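PDB 3BPK: nitrilotriacetate monooxygenase component B from Bacillus cereus ATCC 14579, which probably binds FMN and serves as the flavin reductase-like component of a monooxygenase system. Local coordinates for residues F32-P46 with I97-I111. Sequence-based numbering, arbitrary orientation.
Sequences FVTSVTKEGVLNGAP and INETAANLPPNESEI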
loop_
_atom_site.group_PDB
_atom_site.type_symbol
_atom_site.label_atom_id
_atom_site.label_comp_id
_atom_site.label_asym_id
_atom_site.label_seq_id
_atom_site.Cartn_x
_atom_site.Cartn_y
_atom_site.Cartn_z
ATOM N N PHE B 32 9.686 -0.382 -7.564
ATOM C CA PHE B 32 11.119 -0.557 -7.790
ATOM C C PHE B 32 11.692 0.851 -7.736
ATOM O O PHE B 32 11.343 1.698 -8.583
ATOM C CB PHE B 32 11.402 -1.212 -9.128
ATOM C CG PHE B 32 12.843 -1.363 -9.389
ATOM C CD1 PHE B 32 13.620 -2.160 -8.550
ATOM C CD2 PHE B 32 13.448 -0.715 -10.490
ATOM C CE1 PHE B 32 14.990 -2.290 -8.771
ATOM C CE2 PHE B 32 14.807 -0.843 -10.707
ATOM C CZ PHE B 32 15.578 -1.642 -9.865
ATOM N N VAL B 33 12.506 1.112 -6.714
ATOM C CA VAL B 33 12.883 2.508 -6.396
ATOM C C VAL B 33 14.368 2.738 -6.625
ATOM O O VAL B 33 15.205 1.995 -6.068
ATOM C CB VAL B 33 12.587 2.829 -4.913
ATOM C CG1 VAL B 33 12.987 4.287 -4.568
ATOM C CG2 VAL B 33 11.086 2.655 -4.608
ATOM N N THR B 34 14.691 3.768 -7.427
ATOM C CA THR B 34 16.101 4.157 -7.625
ATOM C C THR B 34 16.376 5.452 -6.875
ATOM O O THR B 34 15.495 6.320 -6.704
ATOM C CB THR B 34 16.510 4.324 -9.112
ATOM O OG1 THR B 34 15.628 5.247 -9.768
ATOM C CG2 THR B 34 16.466 2.980 -9.803
ATOM N N SER B 35 17.622 5.574 -6.427
ATOM C CA SER B 35 18.046 6.693 -5.605
ATOM C C SER B 35 19.563 6.774 -5.780
ATOM O O SER B 35 20.194 5.811 -6.257
ATOM C CB SER B 35 17.663 6.446 -4.118
ATOM O OG SER B 35 18.339 5.307 -3.578
ATOM N N VAL B 36 20.147 7.913 -5.409
ATOM C CA VAL B 36 21.590 8.131 -5.670
ATOM C C VAL B 36 22.306 8.480 -4.372
ATOM O O VAL B 36 21.777 9.268 -3.572
ATOM C CB VAL B 36 21.792 9.246 -6.741
ATOM C CG1 VAL B 36 23.292 9.530 -6.940
ATOM C CG2 VAL B 36 21.182 8.791 -8.092
ATOM N N THR B 37 23.497 7.885 -4.168
ATOM C CA THR B 37 24.291 8.162 -2.955
ATOM C C THR B 37 25.029 9.501 -3.067
ATOM O O THR B 37 25.115 10.077 -4.163
ATOM C CB THR B 37 25.348 7.066 -2.690
ATOM O OG1 THR B 37 26.404 7.163 -3.676
ATOM C CG2 THR B 37 24.751 5.650 -2.710
ATOM N N LYS B 38 25.592 9.986 -1.940
ATOM C CA LYS B 38 26.395 11.207 -1.983
ATOM C C LYS B 38 27.628 11.022 -2.882
ATOM O O LYS B 38 28.187 12.012 -3.393
ATOM C CB LYS B 38 26.840 11.645 -0.585
ATOM C CG LYS B 38 25.751 12.283 0.266
ATOM C CD LYS B 38 26.345 13.066 1.444
ATOM C CE LYS B 38 27.293 12.222 2.311
ATOM N NZ LYS B 38 26.940 10.756 2.410
ATOM N N GLU B 39 28.038 9.772 -3.092
ATOM C CA GLU B 39 29.234 9.473 -3.916
ATOM C C GLU B 39 28.893 9.315 -5.401
ATOM O O GLU B 39 29.792 9.160 -6.236
ATOM C CB GLU B 39 29.915 8.202 -3.418
ATOM C CG GLU B 39 30.534 8.347 -2.032
ATOM C CD GLU B 39 29.511 8.473 -0.905
ATOM O OE1 GLU B 39 28.441 7.822 -0.943
ATOM O OE2 GLU B 39 29.792 9.249 0.027
ATOM N N GLY B 40 27.597 9.374 -5.719
ATOM C CA GLY B 40 27.126 9.355 -7.116
ATOM C C GLY B 40 26.636 8.025 -7.643
ATOM O O GLY B 40 26.361 7.899 -8.845
ATOM N N VAL B 41 26.502 7.035 -6.752
ATOM C CA VAL B 41 26.187 5.674 -7.179
ATOM C C VAL B 41 24.667 5.476 -7.244
ATOM O O VAL B 41 23.946 5.958 -6.360
ATOM C CB VAL B 41 26.837 4.650 -6.264
ATOM C CG1 VAL B 41 26.341 3.242 -6.588
ATOM C CG2 VAL B 41 28.398 4.768 -6.367
ATOM N N LEU B 42 24.194 4.821 -8.309
ATOM C CA LEU B 42 22.755 4.606 -8.498
ATOM C C LEU B 42 22.309 3.304 -7.814
ATOM O O LEU B 42 22.647 2.215 -8.264
ATOM C CB LEU B 42 22.422 4.555 -9.992
ATOM C CG LEU B 42 20.948 4.413 -10.364
ATOM C CD1 LEU B 42 20.148 5.610 -9.837
ATOM C CD2 LEU B 42 20.782 4.260 -11.876
ATOM N N ASN B 43 21.540 3.430 -6.733
ATOM C CA ASN B 43 21.002 2.281 -6.050
ATOM C C ASN B 43 19.609 1.969 -6.586
ATOM O O ASN B 43 18.902 2.875 -7.099
ATOM C CB ASN B 43 20.885 2.565 -4.540
ATOM C CG ASN B 43 22.213 2.452 -3.795
ATOM O OD1 ASN B 43 22.568 3.351 -3.058
ATOM N ND2 ASN B 43 22.926 1.315 -3.966
ATOM N N GLY B 44 19.190 0.709 -6.432
ATOM C CA GLY B 44 17.809 0.301 -6.757
ATOM C C GLY B 44 17.433 -0.865 -5.882
ATOM O O GLY B 44 18.267 -1.738 -5.569
ATOM N N ALA B 45 16.160 -0.876 -5.497
ATOM C CA ALA B 45 15.616 -2.000 -4.703
ATOM C C ALA B 45 14.106 -2.019 -4.773
ATOM O O ALA B 45 13.496 -0.985 -5.003
ATOM C CB ALA B 45 16.064 -1.891 -3.269
ATOM N N PRO B 46 13.502 -3.216 -4.628
ATOM C CA PRO B 46 12.064 -3.348 -4.618
ATOM C C PRO B 46 11.498 -3.230 -3.201
ATOM O O PRO B 46 12.103 -3.738 -2.237
ATOM C CB PRO B 46 11.847 -4.791 -5.132
ATOM C CG PRO B 46 13.074 -5.518 -4.657
ATOM C CD PRO B 46 14.188 -4.529 -4.607
ATOM N N ILE B 97 14.517 -7.125 -11.475
ATOM C CA ILE B 97 14.136 -6.522 -10.172
ATOM C C ILE B 97 14.550 -7.484 -9.042
ATOM O O ILE B 97 15.109 -7.076 -8.032
ATOM C CB ILE B 97 12.621 -6.211 -10.078
ATOM C CG1 ILE B 97 12.233 -5.121 -11.078
ATOM C CG2 ILE B 97 12.258 -5.828 -8.665
ATOM C CD1 ILE B 97 10.733 -4.978 -11.292
ATOM N N ASN B 98 14.269 -8.769 -9.218
ATOM C CA ASN B 98 14.628 -9.732 -8.158
ATOM C C ASN B 98 16.122 -9.764 -7.870
ATOM O O ASN B 98 16.543 -9.910 -6.715
ATOM C CB ASN B 98 14.129 -11.129 -8.512
ATOM C CG ASN B 98 14.298 -12.112 -7.361
ATOM O OD1 ASN B 98 15.003 -13.122 -7.490
ATOM N ND2 ASN B 98 13.668 -11.814 -6.228
ATOM N N GLU B 99 16.919 -9.631 -8.930
ATOM C CA GLU B 99 18.375 -9.590 -8.787
ATOM C C GLU B 99 18.828 -8.446 -7.910
ATOM O O GLU B 99 19.839 -8.552 -7.196
ATOM C CB GLU B 99 19.040 -9.465 -10.142
ATOM C CG GLU B 99 19.007 -10.726 -10.917
ATOM C CD GLU B 99 20.055 -10.759 -11.988
ATOM O OE1 GLU B 99 21.122 -10.132 -11.806
ATOM O OE2 GLU B 99 19.809 -11.421 -13.009
ATOM N N THR B 100 18.086 -7.336 -7.934
ATOM C CA THR B 100 18.493 -6.196 -7.114
ATOM C C THR B 100 18.243 -6.357 -5.624
ATOM O O THR B 100 18.697 -5.532 -4.823
ATOM C CB THR B 100 17.823 -4.877 -7.540
ATOM O OG1 THR B 100 16.431 -4.871 -7.151
ATOM C CG2 THR B 100 18.002 -4.644 -9.036
ATOM N N ALA B 101 17.399 -7.319 -5.250
ATOM C CA ALA B 101 16.876 -7.382 -3.878
ATOM C C ALA B 101 17.937 -7.875 -2.897
ATOM O O ALA B 101 17.858 -7.627 -1.687
ATOM C CB ALA B 101 15.639 -8.254 -3.822
ATOM N N ALA B 102 18.930 -8.571 -3.435
ATOM C CA ALA B 102 20.070 -9.051 -2.657
ATOM C C ALA B 102 20.864 -7.891 -2.049
ATOM O O ALA B 102 20.751 -6.748 -2.497
ATOM C CB ALA B 102 20.971 -9.907 -3.538
ATOM N N ASN B 103 21.680 -8.189 -1.035
ATOM C CA ASN B 103 22.429 -7.151 -0.336
ATOM C C ASN B 103 23.874 -7.025 -0.800
ATOM O O ASN B 103 24.738 -7.853 -0.488
ATOM C CB ASN B 103 22.344 -7.327 1.179
ATOM C CG ASN B 103 22.710 -6.066 1.928
ATOM O OD1 ASN B 103 21.895 -5.151 2.063
ATOM N ND2 ASN B 103 23.940 -6.010 2.432
ATOM N N LEU B 104 24.102 -5.986 -1.596
ATOM C CA LEU B 104 25.427 -5.521 -1.964
ATOM C C LEU B 104 25.970 -4.661 -0.829
ATOM O O LEU B 104 25.190 -4.099 -0.031
ATOM C CB LEU B 104 25.345 -4.648 -3.229
ATOM C CG LEU B 104 24.883 -5.328 -4.512
ATOM C CD1 LEU B 104 25.095 -4.410 -5.718
ATOM C CD2 LEU B 104 25.640 -6.629 -4.715
ATOM N N PRO B 105 27.301 -4.525 -0.765
ATOM C CA PRO B 105 27.867 -3.488 0.074
ATOM C C PRO B 105 27.314 -2.121 -0.331
ATOM O O PRO B 105 26.937 -1.931 -1.504
ATOM C CB PRO B 105 29.367 -3.545 -0.254
ATOM C CG PRO B 105 29.612 -4.900 -0.813
ATOM C CD PRO B 105 28.331 -5.327 -1.460
ATOM N N PRO B 106 27.267 -1.166 0.612
ATOM C CA PRO B 106 26.860 0.197 0.277
ATOM C C PRO B 106 27.707 0.747 -0.869
ATOM O O PRO B 106 28.901 0.375 -1.042
ATOM C CB PRO B 106 27.145 0.997 1.555
ATOM C CG PRO B 106 27.965 0.104 2.430
ATOM C CD PRO B 106 27.619 -1.299 2.042
ATOM N N ASN B 107 27.075 1.620 -1.653
ATOM C CA ASN B 107 27.755 2.321 -2.714
ATOM C C ASN B 107 28.201 1.391 -3.852
ATOM O O ASN B 107 29.223 1.623 -4.501
ATOM C CB ASN B 107 28.926 3.117 -2.132
ATOM C CG ASN B 107 29.209 4.357 -2.900
ATOM O OD1 ASN B 107 28.284 5.053 -3.350
ATOM N ND2 ASN B 107 30.485 4.684 -3.034
ATOM N N GLU B 108 27.417 0.337 -4.067
ATOM C CA GLU B 108 27.494 -0.514 -5.261
ATOM C C GLU B 108 26.126 -0.502 -5.962
ATOM O O GLU B 108 25.077 -0.616 -5.311
ATOM C CB GLU B 108 27.869 -1.956 -4.932
ATOM C CG GLU B 108 29.226 -2.122 -4.313
ATOM C CD GLU B 108 30.385 -1.853 -5.282
ATOM O OE1 GLU B 108 30.211 -1.797 -6.533
ATOM O OE2 GLU B 108 31.492 -1.661 -4.743
ATOM N N SER B 109 26.129 -0.361 -7.276
ATOM C CA SER B 109 24.882 -0.168 -8.017
ATOM C C SER B 109 24.197 -1.486 -8.329
ATOM O O SER B 109 24.679 -2.264 -9.169
ATOM C CB SER B 109 25.161 0.565 -9.336
ATOM O OG SER B 109 23.964 0.667 -10.114
ATOM N N GLU B 110 23.032 -1.718 -7.714
ATOM C CA GLU B 110 22.252 -2.904 -8.048
ATOM C C GLU B 110 21.765 -2.820 -9.479
ATOM O O GLU B 110 21.520 -3.833 -10.116
ATOM C CB GLU B 110 21.030 -3.032 -7.134
ATOM C CG GLU B 110 21.348 -3.252 -5.663
ATOM C CD GLU B 110 21.517 -1.956 -4.865
ATOM O OE1 GLU B 110 21.594 -0.841 -5.444
ATOM O OE2 GLU B 110 21.590 -2.073 -3.620
ATOM N N ILE B 111 21.575 -1.597 -9.979
ATOM C CA ILE B 111 21.111 -1.397 -11.333
ATOM C C ILE B 111 22.108 -2.001 -12.328
ATOM O O ILE B 111 21.720 -2.775 -13.204
ATOM C CB ILE B 111 20.889 0.109 -11.607
ATOM C CG1 ILE B 111 19.797 0.653 -10.668
ATOM C CG2 ILE B 111 20.566 0.372 -13.076
ATOM C CD1 ILE B 111 18.508 -0.218 -10.590
HETATM O O HOH W 1 24.544 2.514 -1.330
#
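Gly-44 and Asn-43, on the second strand of a beta hairpin, face Glu-110 at the start of helix 110-113, with the CA atoms of Asn-43 and Ser-109 5.0 Å apart. The hairpin, strands 32-36 and 42-46 joined by a type I turn from Thr-37 to Gly-40, belongs to the large antiparallel sheet of the flavin reductase-like domain; the connection between helices 94-100 and 110-113 meets the hairpin at Ala-101 and again at 107-109, swinging off it in between. The Glu-110 chain bends at chi2 (89°) and brings OE1 between two donors on opposite faces of the carboxylate: Asn-43 ND2 lies near its plane at 2.9 Å, while Gly-44 N comes from well above it. Ser-109, the N-cap of helix 110-113, gives its hydroxyl proton to Leu-42 O and accepts from Glu-112 N, linking the start of the second strand to the helix N-terminus. Beside these polar contacts, one conformer of Ile-111 places CD1 at the edge of the Phe-32 ring, near CZ, and Ile-97 CG1 lies over one face, displaced toward the rim. Pro-46 fits against Ile-97 CG2 and Ala-101 CB. Water 1 bridges Asn-43 OD1 and Asn-107 N. At the turn, Thr-37 OG1 donates to OD1 in one of two Asn-107 conformers and accepts from Val-41 N at 3.1 Å, with an N-H...O angle of 162°.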